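Local coordinates for protein adenylate kinase (Cryptosporidium parvum Iowa II, PDB 3BE4) that probably transfers a phosphoryl group between ATP and AMP, giving two ADP, and here holds a bisubstrate analogue that spans both nucleotide sites, at residues D38-A43 with L70-E75; R93-A98 with V188-D193; E127-R132 with K174-V179. All blocks are in the same frame, centred on the assembly; numbering follows the deposited sequence.

Contact 1: D38-A43 with L70-E75. With AP5 (bis(adenosine)-5'-pentaphosphate), chain C.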
# COMPACT_ATOMS: atom_id res chain seq x y z
N ASP A 38 6.78 -1.89 -1.34
CA ASP A 38 7.37 -3.08 -1.94
C ASP A 38 8.34 -2.75 -3.06
O ASP A 38 9.33 -3.48 -3.22
CB ASP A 38 6.26 -3.96 -2.59
CG ASP A 38 5.24 -4.57 -1.58
OD1 ASP A 38 5.45 -4.61 -0.24
OD2 ASP A 38 4.15 -5.09 -2.13
N MET A 39 8.07 -1.74 -3.88
CA MET A 39 8.92 -1.22 -4.96
C MET A 39 10.28 -0.74 -4.44
O MET A 39 11.34 -1.04 -4.99
CB MET A 39 8.24 -0.13 -5.79
CG MET A 39 7.00 -0.59 -6.56
SD MET A 39 5.72 0.73 -6.91
CE MET A 39 6.70 1.94 -7.83
N LEU A 40 10.24 -0.03 -3.31
CA LEU A 40 11.50 0.32 -2.65
C LEU A 40 12.25 -0.87 -2.13
O LEU A 40 13.47 -0.88 -2.37
CB LEU A 40 11.22 1.31 -1.49
CG LEU A 40 10.82 2.71 -1.96
CD1 LEU A 40 10.25 3.46 -0.72
CD2 LEU A 40 12.00 3.51 -2.54
N ARG A 41 11.63 -1.85 -1.45
CA ARG A 41 12.28 -3.06 -0.98
C ARG A 41 12.83 -3.82 -2.20
O ARG A 41 13.97 -4.30 -2.15
CB ARG A 41 11.36 -3.95 -0.20
CG ARG A 41 11.25 -3.36 1.18
CD ARG A 41 10.93 -4.27 2.32
NE ARG A 41 9.64 -3.85 2.47
CZ ARG A 41 9.17 -2.80 3.15
NH1 ARG A 41 8.03 -2.71 2.74
NH2 ARG A 41 9.67 -1.96 4.19
N GLU A 42 12.09 -3.91 -3.31
CA GLU A 42 12.71 -4.46 -4.58
C GLU A 42 13.89 -3.62 -5.17
O GLU A 42 14.87 -4.18 -5.75
CB GLU A 42 11.65 -4.61 -5.66
CG GLU A 42 12.09 -5.33 -6.90
CD GLU A 42 11.28 -4.90 -8.13
OE1 GLU A 42 10.17 -4.33 -7.99
OE2 GLU A 42 11.77 -5.10 -9.26
N ALA A 43 13.82 -2.30 -5.08
CA ALA A 43 14.98 -1.48 -5.52
C ALA A 43 16.20 -1.68 -4.60
O ALA A 43 17.36 -1.70 -5.09
CB ALA A 43 14.66 -0.01 -5.63
N LEU A 70 8.00 9.55 -6.58
CA LEU A 70 7.30 9.97 -7.81
C LEU A 70 8.02 9.41 -9.08
O LEU A 70 7.35 9.02 -10.03
CB LEU A 70 7.35 11.50 -7.86
CG LEU A 70 6.15 12.06 -7.07
CD1 LEU A 70 6.37 13.57 -6.66
CD2 LEU A 70 4.82 11.93 -7.80
N GLY A 71 9.35 9.30 -9.03
CA GLY A 71 10.16 8.75 -10.17
C GLY A 71 9.76 7.33 -10.42
O GLY A 71 9.59 6.91 -11.57
N LEU A 72 9.65 6.58 -9.34
CA LEU A 72 9.35 5.12 -9.48
C LEU A 72 7.93 4.96 -9.96
O LEU A 72 7.69 4.03 -10.84
CB LEU A 72 9.48 4.35 -8.16
CG LEU A 72 10.89 4.31 -7.56
CD1 LEU A 72 10.77 3.64 -6.15
CD2 LEU A 72 11.81 3.62 -8.53
N VAL A 73 6.98 5.76 -9.49
CA VAL A 73 5.58 5.60 -9.96
C VAL A 73 5.49 6.07 -11.43
O VAL A 73 4.84 5.44 -12.25
CB VAL A 73 4.66 6.36 -9.07
CG1 VAL A 73 3.26 6.53 -9.66
CG2 VAL A 73 4.74 5.64 -7.61
N LYS A 74 6.08 7.23 -11.75
CA LYS A 74 6.01 7.72 -13.11
C LYS A 74 6.58 6.65 -14.07
O LYS A 74 6.03 6.51 -15.16
CB LYS A 74 6.94 8.97 -13.17
CG LYS A 74 6.91 9.66 -14.58
CD LYS A 74 7.22 11.18 -14.54
CE LYS A 74 6.85 11.74 -15.94
NZ LYS A 74 7.85 11.36 -16.96
N GLU A 75 7.65 5.96 -13.70
CA GLU A 75 8.31 4.98 -14.52
C GLU A 75 7.24 3.91 -14.84
O GLU A 75 7.07 3.46 -16.04
CB GLU A 75 9.49 4.38 -13.81
CG GLU A 75 10.14 3.26 -14.61
CD GLU A 75 11.39 2.69 -13.97
OE1 GLU A 75 11.40 2.39 -12.75
OE2 GLU A 75 12.35 2.44 -14.73
PA AP5 C . 5.14 0.00 3.13
O1A AP5 C . 5.74 -1.36 2.71
O2A AP5 C . 3.99 0.53 2.42
O3A AP5 C . 4.84 -0.03 4.70
PB AP5 C . 3.77 0.75 5.57
O1B AP5 C . 3.42 2.02 4.97
O2B AP5 C . 4.26 0.68 7.02
O3B AP5 C . 2.46 -0.29 5.39
PG AP5 C . 2.41 -1.85 5.50
O1G AP5 C . 3.08 -2.24 6.77
O2G AP5 C . 2.90 -2.38 4.22
O3G AP5 C . 0.84 -1.95 5.66
PD AP5 C . -0.36 -2.58 4.76
O1D AP5 C . 0.21 -3.05 3.49
O2D AP5 C . -1.45 -1.59 4.81
O3D AP5 C . -0.85 -3.80 5.68
PE AP5 C . -0.69 -5.36 5.41
O1E AP5 C . 0.70 -5.67 5.24
O2E AP5 C . -1.66 -5.83 4.34
O5F AP5 C . 6.23 1.17 3.08
C5F AP5 C . 7.50 0.76 3.60
C4F AP5 C . 8.23 2.14 3.89
O4F AP5 C . 8.75 2.59 2.66
C3F AP5 C . 7.44 3.27 4.43
O3F AP5 C . 7.31 3.20 5.83
C2F AP5 C . 8.40 4.40 4.00
O2F AP5 C . 9.66 4.36 4.78
C1F AP5 C . 8.75 4.03 2.57
N9A AP5 C . 7.75 4.51 1.66
C8A AP5 C . 6.85 3.65 0.97
N7A AP5 C . 6.05 4.37 0.19
C5A AP5 C . 6.45 5.72 0.32
C6A AP5 C . 6.01 6.87 -0.31
N6A AP5 C . 4.95 7.03 -1.10
N1A AP5 C . 6.69 8.04 0.10
C2A AP5 C . 7.72 7.94 0.91
N3A AP5 C . 8.19 6.84 1.54
C4A AP5 C . 7.55 5.64 1.14
O5J AP5 C . -1.29 -5.93 6.75
C5J AP5 C . -0.51 -5.81 8.03
C4J AP5 C . -0.88 -7.08 8.83
O4J AP5 C . -2.27 -7.18 9.20
C3J AP5 C . -0.43 -8.36 8.13
O3J AP5 C . 0.05 -9.27 9.09
C2J AP5 C . -1.78 -8.81 7.67
O2J AP5 C . -1.82 -10.23 7.54
C1J AP5 C . -2.78 -8.52 8.69
N9B AP5 C . -4.13 -8.22 8.32
C8B AP5 C . -4.56 -7.62 7.14
N7B AP5 C . -5.90 -7.45 7.22
C5B AP5 C . -6.33 -7.94 8.43
C6B AP5 C . -7.57 -7.89 9.13
N6B AP5 C . -8.64 -7.37 8.53
N1B AP5 C . -7.63 -8.44 10.38
C2B AP5 C . -6.46 -8.90 11.00
N3B AP5 C . -5.22 -8.89 10.41
C4B AP5 C . -5.13 -8.32 9.16
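Met39 and Leu72 carry this helix-helix contact in the AMP-binding (NMP) region of the adenylate kinase fold, where the segments 38-43 and 70-75 cross nearly at a right angle (98°). Their axes stay 11.2 Å apart, so long apolar side chains must bridge the gap. The two chains slide past each other in opposite directions, and the CE methyl of Met39 lies 3.7 Å from CB of Leu72. A bend at the thioether, chi3 58°, turns that methyl in against the flank of the partner helix, where it also meets CG2 of Val73 at 4.2 Å. The unbranched, flexible methionine suits such a wide crossing. Beside it Leu40 crosses Leu72 at about a right angle, with CD2 of Leu40 3.8 Å from CD1 of Leu72.

Leu40 works on two fronts: its other branch, CD1, packs 3.6 Å from N9A of AP5, giving the adenosine an apolar neighbour, while Ile58 and Val64 back the leucine. One residue further on, Arg41 leaves the interface for the phosphate of the same nucleotide half. Its guanidinium meets that phosphate with its edge, PA lying in its plane, and NH1 of Arg41 donates to O1A of AP5 over 2.7 Å, with a bent N-H...O angle of 137°.

Contact 2: R93-A98 with V188-D193. With AP5 (bis(adenosine)-5'-pentaphosphate), chain C.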
# COMPACT_ATOMS: atom_id res chain seq x y z
N ARG A 93 1.60 9.56 -0.25
CA ARG A 93 1.45 9.60 1.17
C ARG A 93 1.82 11.00 1.66
O ARG A 93 1.84 11.23 2.84
CB ARG A 93 2.12 8.28 1.86
CG ARG A 93 3.55 8.23 1.78
CD ARG A 93 3.97 7.18 2.79
NE ARG A 93 3.79 5.80 2.25
CZ ARG A 93 3.88 4.74 3.05
NH1 ARG A 93 4.03 4.79 4.38
NH2 ARG A 93 3.81 3.53 2.42
N THR A 94 2.03 11.97 0.74
CA THR A 94 2.19 13.38 1.10
C THR A 94 1.41 14.18 0.03
O THR A 94 1.11 13.69 -1.06
CB THR A 94 3.65 13.88 1.04
OG1 THR A 94 4.12 13.79 -0.35
CG2 THR A 94 4.54 13.11 1.95
N ILE A 95 1.14 15.44 0.33
CA ILE A 95 0.46 16.30 -0.58
C ILE A 95 1.33 16.52 -1.85
O ILE A 95 0.71 16.41 -2.90
CB ILE A 95 0.06 17.70 0.14
CG1 ILE A 95 -0.94 17.43 1.22
CG2 ILE A 95 -0.53 18.61 -0.91
CD1 ILE A 95 -2.29 16.89 0.63
N PRO A 96 2.66 16.82 -1.79
CA PRO A 96 3.45 16.88 -3.05
C PRO A 96 3.38 15.63 -3.89
O PRO A 96 3.32 15.71 -5.11
CB PRO A 96 4.89 17.25 -2.62
CG PRO A 96 4.60 17.98 -1.29
CD PRO A 96 3.47 17.28 -0.61
N GLN A 97 3.24 14.48 -3.24
CA GLN A 97 3.05 13.22 -4.11
C GLN A 97 1.71 13.19 -4.76
O GLN A 97 1.62 12.70 -5.87
CB GLN A 97 3.20 12.03 -3.21
CG GLN A 97 4.66 11.86 -2.78
CD GLN A 97 4.87 10.65 -1.81
OE1 GLN A 97 4.01 9.76 -1.79
NE2 GLN A 97 5.93 10.70 -0.94
N ALA A 98 0.66 13.62 -4.05
CA ALA A 98 -0.72 13.68 -4.64
C ALA A 98 -0.73 14.65 -5.87
O ALA A 98 -1.34 14.35 -6.89
CB ALA A 98 -1.77 14.15 -3.61
N VAL A 188 -6.84 12.65 3.10
CA VAL A 188 -8.24 12.27 3.12
C VAL A 188 -9.08 13.49 2.71
O VAL A 188 -9.94 13.38 1.84
CB VAL A 188 -8.68 11.83 4.49
CG1 VAL A 188 -10.15 11.50 4.48
CG2 VAL A 188 -7.95 10.56 4.85
N LYS A 189 -8.79 14.65 3.28
CA LYS A 189 -9.56 15.86 2.82
C LYS A 189 -9.30 16.22 1.37
O LYS A 189 -10.23 16.58 0.65
CB LYS A 189 -9.27 17.00 3.83
CG LYS A 189 -9.96 16.62 5.09
CD LYS A 189 -9.88 17.66 6.20
CE LYS A 189 -10.51 17.13 7.55
NZ LYS A 189 -11.96 16.69 7.55
N PHE A 190 -8.04 16.06 0.91
CA PHE A 190 -7.60 16.34 -0.44
C PHE A 190 -8.51 15.59 -1.38
O PHE A 190 -9.01 16.14 -2.38
CB PHE A 190 -6.15 15.89 -0.64
CG PHE A 190 -5.56 16.17 -2.03
CD1 PHE A 190 -4.72 17.29 -2.27
CD2 PHE A 190 -5.76 15.28 -3.07
CE1 PHE A 190 -4.16 17.53 -3.52
CE2 PHE A 190 -5.21 15.50 -4.33
CZ PHE A 190 -4.38 16.60 -4.58
N TYR A 191 -8.73 14.31 -1.11
CA TYR A 191 -9.58 13.50 -2.00
C TYR A 191 -11.06 13.62 -1.79
O TYR A 191 -11.84 13.35 -2.73
CB TYR A 191 -9.13 12.02 -2.01
CG TYR A 191 -7.80 11.93 -2.71
CD1 TYR A 191 -7.65 12.23 -4.07
CD2 TYR A 191 -6.63 11.53 -1.99
CE1 TYR A 191 -6.37 12.15 -4.74
CE2 TYR A 191 -5.38 11.44 -2.64
CZ TYR A 191 -5.24 11.79 -3.99
OH TYR A 191 -4.01 11.70 -4.56
N GLU A 192 -11.48 13.90 -0.56
CA GLU A 192 -12.92 14.21 -0.30
C GLU A 192 -13.31 15.47 -1.06
O GLU A 192 -14.41 15.56 -1.59
CB GLU A 192 -13.10 14.47 1.15
CG GLU A 192 -13.14 13.17 1.89
CD GLU A 192 -13.45 13.41 3.39
OE1 GLU A 192 -13.07 14.49 3.94
OE2 GLU A 192 -14.04 12.50 4.00
N ASP A 193 -12.41 16.43 -1.11
CA ASP A 193 -12.64 17.68 -1.92
C ASP A 193 -12.80 17.47 -3.41
O ASP A 193 -13.46 18.28 -4.08
CB ASP A 193 -11.57 18.73 -1.65
CG ASP A 193 -11.71 19.33 -0.23
OD1 ASP A 193 -12.71 19.05 0.47
OD2 ASP A 193 -10.79 20.07 0.22
PA AP5 C . 5.14 0.00 3.13
O1A AP5 C . 5.74 -1.36 2.71
O2A AP5 C . 3.99 0.53 2.42
O3A AP5 C . 4.84 -0.03 4.70
PB AP5 C . 3.77 0.75 5.57
O1B AP5 C . 3.42 2.02 4.97
O2B AP5 C . 4.26 0.68 7.02
O3B AP5 C . 2.46 -0.29 5.39
PG AP5 C . 2.41 -1.85 5.50
O1G AP5 C . 3.08 -2.24 6.77
O2G AP5 C . 2.90 -2.38 4.22
O3G AP5 C . 0.84 -1.95 5.66
PD AP5 C . -0.36 -2.58 4.76
O1D AP5 C . 0.21 -3.05 3.49
O2D AP5 C . -1.45 -1.59 4.81
O3D AP5 C . -0.85 -3.80 5.68
PE AP5 C . -0.69 -5.36 5.41
O1E AP5 C . 0.70 -5.67 5.24
O2E AP5 C . -1.66 -5.83 4.34
O5F AP5 C . 6.23 1.17 3.08
C5F AP5 C . 7.50 0.76 3.60
C4F AP5 C . 8.23 2.14 3.89
O4F AP5 C . 8.75 2.59 2.66
C3F AP5 C . 7.44 3.27 4.43
O3F AP5 C . 7.31 3.20 5.83
C2F AP5 C . 8.40 4.40 4.00
O2F AP5 C . 9.66 4.36 4.78
C1F AP5 C . 8.75 4.03 2.57
N9A AP5 C . 7.75 4.51 1.66
C8A AP5 C . 6.85 3.65 0.97
N7A AP5 C . 6.05 4.37 0.19
C5A AP5 C . 6.45 5.72 0.32
C6A AP5 C . 6.01 6.87 -0.31
N6A AP5 C . 4.95 7.03 -1.10
N1A AP5 C . 6.69 8.04 0.10
C2A AP5 C . 7.72 7.94 0.91
N3A AP5 C . 8.19 6.84 1.54
C4A AP5 C . 7.55 5.64 1.14
O5J AP5 C . -1.29 -5.93 6.75
C5J AP5 C . -0.51 -5.81 8.03
C4J AP5 C . -0.88 -7.08 8.83
O4J AP5 C . -2.27 -7.18 9.20
C3J AP5 C . -0.43 -8.36 8.13
O3J AP5 C . 0.05 -9.27 9.09
C2J AP5 C . -1.78 -8.81 7.67
O2J AP5 C . -1.82 -10.23 7.54
C1J AP5 C . -2.78 -8.52 8.69
N9B AP5 C . -4.13 -8.22 8.32
C8B AP5 C . -4.56 -7.62 7.14
N7B AP5 C . -5.90 -7.45 7.22
C5B AP5 C . -6.33 -7.94 8.43
C6B AP5 C . -7.57 -7.89 9.13
N6B AP5 C . -8.64 -7.37 8.53
N1B AP5 C . -7.63 -8.44 10.38
C2B AP5 C . -6.46 -8.90 11.00
N3B AP5 C . -5.22 -8.89 10.41
C4B AP5 C . -5.13 -8.32 9.16
O HOH W 1 -3.74 12.75 -6.98
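Ile95 and Phe190 mark the nearest backbone approach of segments 93-98 and 188-193, with their CA atoms 8.1 Å apart. Residues 95-98 form the first turn of a helix, entered from an extended Thr94, whereas 188-192 belongs to a short helix late in the chain. Thr94 is the N-cap: its OG1 accepts from the backbone N of Gln97, a role that suits threonine, whose beta-hydroxyl can satisfy an N-H of the first turn that has no carbonyl of its own helix to bond.

Across the gap the contact is apolar. CB of Ala98 sits over one face of the Phe190 ring, 3.9 Å from its centroid and 21° off the normal, a CH-pi contact; the small methyl lets the ring come close. CD1 of Ile95 approaches CD1 of Phe190 obliquely at 3.8 Å. Phe190 reaches across because its CG stands anti to the backbone N (chi1 -179°). Tyr191 turns its hydroxyl end to the same methyl, and a water in its ring plane joins OH of Tyr191 to O of Ala98.

This is the nucleotide-binding alpha/beta core of the P-loop kinases: Tyr191 also rests on strand 7-12, and Leu187 packs on Ile95 and Ala98. The other side of segment 93-98 reads the AMP-site half of AP5. The amide of Gln97 makes a two-point pair with the adenine, OE1 of Gln97 accepting from N6A of AP5 at 3.0 Å (163°) and NE2 of Gln97 donating to N1A of AP5 at 3.0 Å. OE1 also takes the backbone N-H of Arg93, from above the carbonyl plane, while Asp66 holds NE2, which fixes the amide's flip. Arg93 lays its chain over one face of the purine, NE of Arg93 3.3 Å from C5A of AP5, and its NH1 and NH2 both donate to O1B of AP5, NH1 at 2.9 Å.

Contact 3: E127-R132 with K174-V179. With AP5 (bis(adenosine)-5'-pentaphosphate), chain C.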
# COMPACT_ATOMS: atom_id res chain seq x y z
N GLU A 127 -1.11 -4.31 16.87
CA GLU A 127 -1.38 -5.73 17.00
C GLU A 127 -1.28 -6.25 15.55
O GLU A 127 -0.82 -7.45 15.34
CB GLU A 127 -2.85 -5.82 17.45
CG GLU A 127 -3.32 -7.29 17.40
CD GLU A 127 -2.62 -8.26 18.33
OE1 GLU A 127 -1.83 -7.76 19.22
OE2 GLU A 127 -3.12 -9.45 18.25
N ARG A 128 -1.72 -5.49 14.57
CA ARG A 128 -1.59 -6.05 13.16
C ARG A 128 -0.12 -6.26 12.79
O ARG A 128 0.28 -7.33 12.25
CB ARG A 128 -2.17 -5.10 12.09
CG ARG A 128 -3.65 -4.72 12.30
CD ARG A 128 -4.47 -6.02 12.04
NE ARG A 128 -5.92 -5.84 12.26
CZ ARG A 128 -6.81 -5.33 11.34
NH1 ARG A 128 -6.44 -4.97 10.12
NH2 ARG A 128 -8.12 -5.28 11.73
N ILE A 129 0.75 -5.32 13.11
CA ILE A 129 2.19 -5.39 12.69
C ILE A 129 2.88 -6.48 13.53
O ILE A 129 3.68 -7.23 13.02
CB ILE A 129 2.83 -3.93 12.89
CG1 ILE A 129 2.31 -3.02 11.82
CG2 ILE A 129 4.30 -4.22 12.80
CD1 ILE A 129 2.79 -1.57 11.99
N SER A 130 2.51 -6.58 14.80
CA SER A 130 3.24 -7.50 15.68
C SER A 130 3.11 -8.96 15.22
O SER A 130 4.06 -9.73 15.41
CB SER A 130 2.83 -7.30 17.12
OG SER A 130 1.63 -7.85 17.26
N GLY A 131 2.03 -9.32 14.56
CA GLY A 131 1.86 -10.70 14.07
C GLY A 131 2.28 -10.89 12.63
O GLY A 131 2.11 -12.03 12.15
N ARG A 132 2.80 -9.91 11.96
CA ARG A 132 2.99 -9.99 10.51
C ARG A 132 4.16 -10.80 10.14
O ARG A 132 5.21 -10.82 10.80
CB ARG A 132 3.20 -8.53 10.01
CG ARG A 132 3.12 -8.51 8.50
CD ARG A 132 4.02 -7.68 7.80
NE ARG A 132 4.43 -6.38 8.29
CZ ARG A 132 3.95 -5.28 7.80
NH1 ARG A 132 2.98 -5.29 6.87
NH2 ARG A 132 4.51 -4.12 8.24
N LYS A 174 6.48 3.44 15.71
CA LYS A 174 6.09 4.81 16.23
C LYS A 174 6.32 5.91 15.23
O LYS A 174 5.40 6.73 15.04
CB LYS A 174 6.92 5.06 17.51
CG LYS A 174 6.40 6.32 18.32
CD LYS A 174 7.32 6.58 19.54
CE LYS A 174 6.88 7.80 20.33
NZ LYS A 174 7.93 8.06 21.44
N VAL A 175 7.45 5.93 14.58
CA VAL A 175 7.73 6.90 13.45
C VAL A 175 6.69 6.79 12.36
O VAL A 175 6.09 7.79 11.98
CB VAL A 175 9.13 6.79 12.95
CG1 VAL A 175 9.37 7.81 11.89
CG2 VAL A 175 10.03 7.07 14.15
N ARG A 176 6.44 5.53 11.89
CA ARG A 176 5.52 5.34 10.82
C ARG A 176 4.14 5.90 11.12
O ARG A 176 3.51 6.57 10.27
CB ARG A 176 5.36 3.79 10.45
CG ARG A 176 6.58 3.31 9.65
CD ARG A 176 6.94 1.86 9.97
NE ARG A 176 5.95 1.02 9.26
CZ ARG A 176 5.87 -0.30 9.53
NH1 ARG A 176 6.63 -0.89 10.49
NH2 ARG A 176 4.92 -1.06 8.89
N LEU A 177 3.63 5.61 12.33
CA LEU A 177 2.35 6.16 12.73
C LEU A 177 2.42 7.72 12.83
O LEU A 177 1.48 8.39 12.38
CB LEU A 177 1.92 5.54 14.03
CG LEU A 177 1.36 4.11 13.74
CD1 LEU A 177 1.22 3.39 15.10
CD2 LEU A 177 0.06 4.21 13.07
N ASP A 178 3.48 8.23 13.41
CA ASP A 178 3.53 9.70 13.62
C ASP A 178 3.52 10.43 12.28
O ASP A 178 2.74 11.42 12.04
CB ASP A 178 4.81 10.02 14.36
CG ASP A 178 4.83 11.46 14.84
OD1 ASP A 178 3.82 11.87 15.40
OD2 ASP A 178 5.84 12.19 14.59
N VAL A 179 4.39 9.98 11.36
CA VAL A 179 4.47 10.69 10.03
C VAL A 179 3.17 10.45 9.24
O VAL A 179 2.71 11.33 8.46
CB VAL A 179 5.74 10.35 9.23
CG1 VAL A 179 7.02 10.62 10.12
CG2 VAL A 179 5.80 8.83 8.95
PA AP5 C . 5.14 0.00 3.13
O1A AP5 C . 5.74 -1.36 2.71
O2A AP5 C . 3.99 0.53 2.42
O3A AP5 C . 4.84 -0.03 4.70
PB AP5 C . 3.77 0.75 5.57
O1B AP5 C . 3.42 2.02 4.97
O2B AP5 C . 4.26 0.68 7.02
O3B AP5 C . 2.46 -0.29 5.39
PG AP5 C . 2.41 -1.85 5.50
O1G AP5 C . 3.08 -2.24 6.77
O2G AP5 C . 2.90 -2.38 4.22
O3G AP5 C . 0.84 -1.95 5.66
PD AP5 C . -0.36 -2.58 4.76
O1D AP5 C . 0.21 -3.05 3.49
O2D AP5 C . -1.45 -1.59 4.81
O3D AP5 C . -0.85 -3.80 5.68
PE AP5 C . -0.69 -5.36 5.41
O1E AP5 C . 0.70 -5.67 5.24
O2E AP5 C . -1.66 -5.83 4.34
O5F AP5 C . 6.23 1.17 3.08
C5F AP5 C . 7.50 0.76 3.60
C4F AP5 C . 8.23 2.14 3.89
O4F AP5 C . 8.75 2.59 2.66
C3F AP5 C . 7.44 3.27 4.43
O3F AP5 C . 7.31 3.20 5.83
C2F AP5 C . 8.40 4.40 4.00
O2F AP5 C . 9.66 4.36 4.78
C1F AP5 C . 8.75 4.03 2.57
N9A AP5 C . 7.75 4.51 1.66
C8A AP5 C . 6.85 3.65 0.97
N7A AP5 C . 6.05 4.37 0.19
C5A AP5 C . 6.45 5.72 0.32
C6A AP5 C . 6.01 6.87 -0.31
N6A AP5 C . 4.95 7.03 -1.10
N1A AP5 C . 6.69 8.04 0.10
C2A AP5 C . 7.72 7.94 0.91
N3A AP5 C . 8.19 6.84 1.54
C4A AP5 C . 7.55 5.64 1.14
O5J AP5 C . -1.29 -5.93 6.75
C5J AP5 C . -0.51 -5.81 8.03
C4J AP5 C . -0.88 -7.08 8.83
O4J AP5 C . -2.27 -7.18 9.20
C3J AP5 C . -0.43 -8.36 8.13
O3J AP5 C . 0.05 -9.27 9.09
C2J AP5 C . -1.78 -8.81 7.67
O2J AP5 C . -1.82 -10.23 7.54
C1J AP5 C . -2.78 -8.52 8.69
N9B AP5 C . -4.13 -8.22 8.32
C8B AP5 C . -4.56 -7.62 7.14
N7B AP5 C . -5.90 -7.45 7.22
C5B AP5 C . -6.33 -7.94 8.43
C6B AP5 C . -7.57 -7.89 9.13
N6B AP5 C . -8.64 -7.37 8.53
N1B AP5 C . -7.63 -8.44 10.38
C2B AP5 C . -6.46 -8.90 11.00
N3B AP5 C . -5.22 -8.89 10.41
C4B AP5 C . -5.13 -8.32 9.16
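Two guanidinium groups meet edge to edge here, with NH2 of Arg132 only 3.2 Å from NH2 of Arg176 and no bond between these two donors. Their planes are nearly coplanar, 10° apart, and the side chains come from opposite directions. The pentaphosphate of AP5 probably makes this closeness tolerable, since each group binds one of its oxygens. NH2 of Arg132 donates to O1G of AP5 at 2.8 Å, and its NH1 shares that oxygen less directly. Arg176 uses the edge formed by NE and NH2 as a fork on a single oxygen: NH2 of Arg176 lies 2.6 Å from O2B of AP5 and NE of Arg176 2.8 Å from it. Bends at chi2 and chi3 (146° and 76°) turn this edge toward the phosphates, while Asp168 pairs with both arginines, with NH1 of Arg176 and NE of Arg132.

Ile129 supplies the apolar part of the contact. Its CD1 lies over one face of the Arg176 guanidinium, 3.8 Å from NH2 of Arg176, so the flat cation is covered without competition for its N-H groups. One residue earlier, Arg128 spreads its own guanidinium over the second adenine, N1B of AP5 lying 3.3 Å above its plane and over its centre; Glu124 and the carbonyl of Ala202 hold its NH2.

Arg128 lies on helix 122-130, Arg132 begins the strand that follows it and Arg176 lies on helix 170-184, so the group sits at the base of the lid. Their shared positive charge probably offsets that of the phosphate chain, consistent with the stabilisation of a transferring phosphoryl group in this kinase family.

All three contacts border the same AP5 molecule, at different points along its length. Contact 1 and contact 2 are partly buried, apolar helix packings, each with one segment reaching the AMP-site half of AP5; they touch where Leu70 meets the backbone of Pro96 and Gln97, and each sends polar side chains away from its interface to the nucleotide. Contact 3 is fully buried yet almost wholly charged, its arginines facing the phosphates and the second adenine. Contact 1 belongs to the AMP-binding helices, which move in relatives of this enzyme, contact 2 to the helices flanking the parallel sheet, and contact 3 to the base of the lid. Contact 3 is nested within the loop that contact 2 closes.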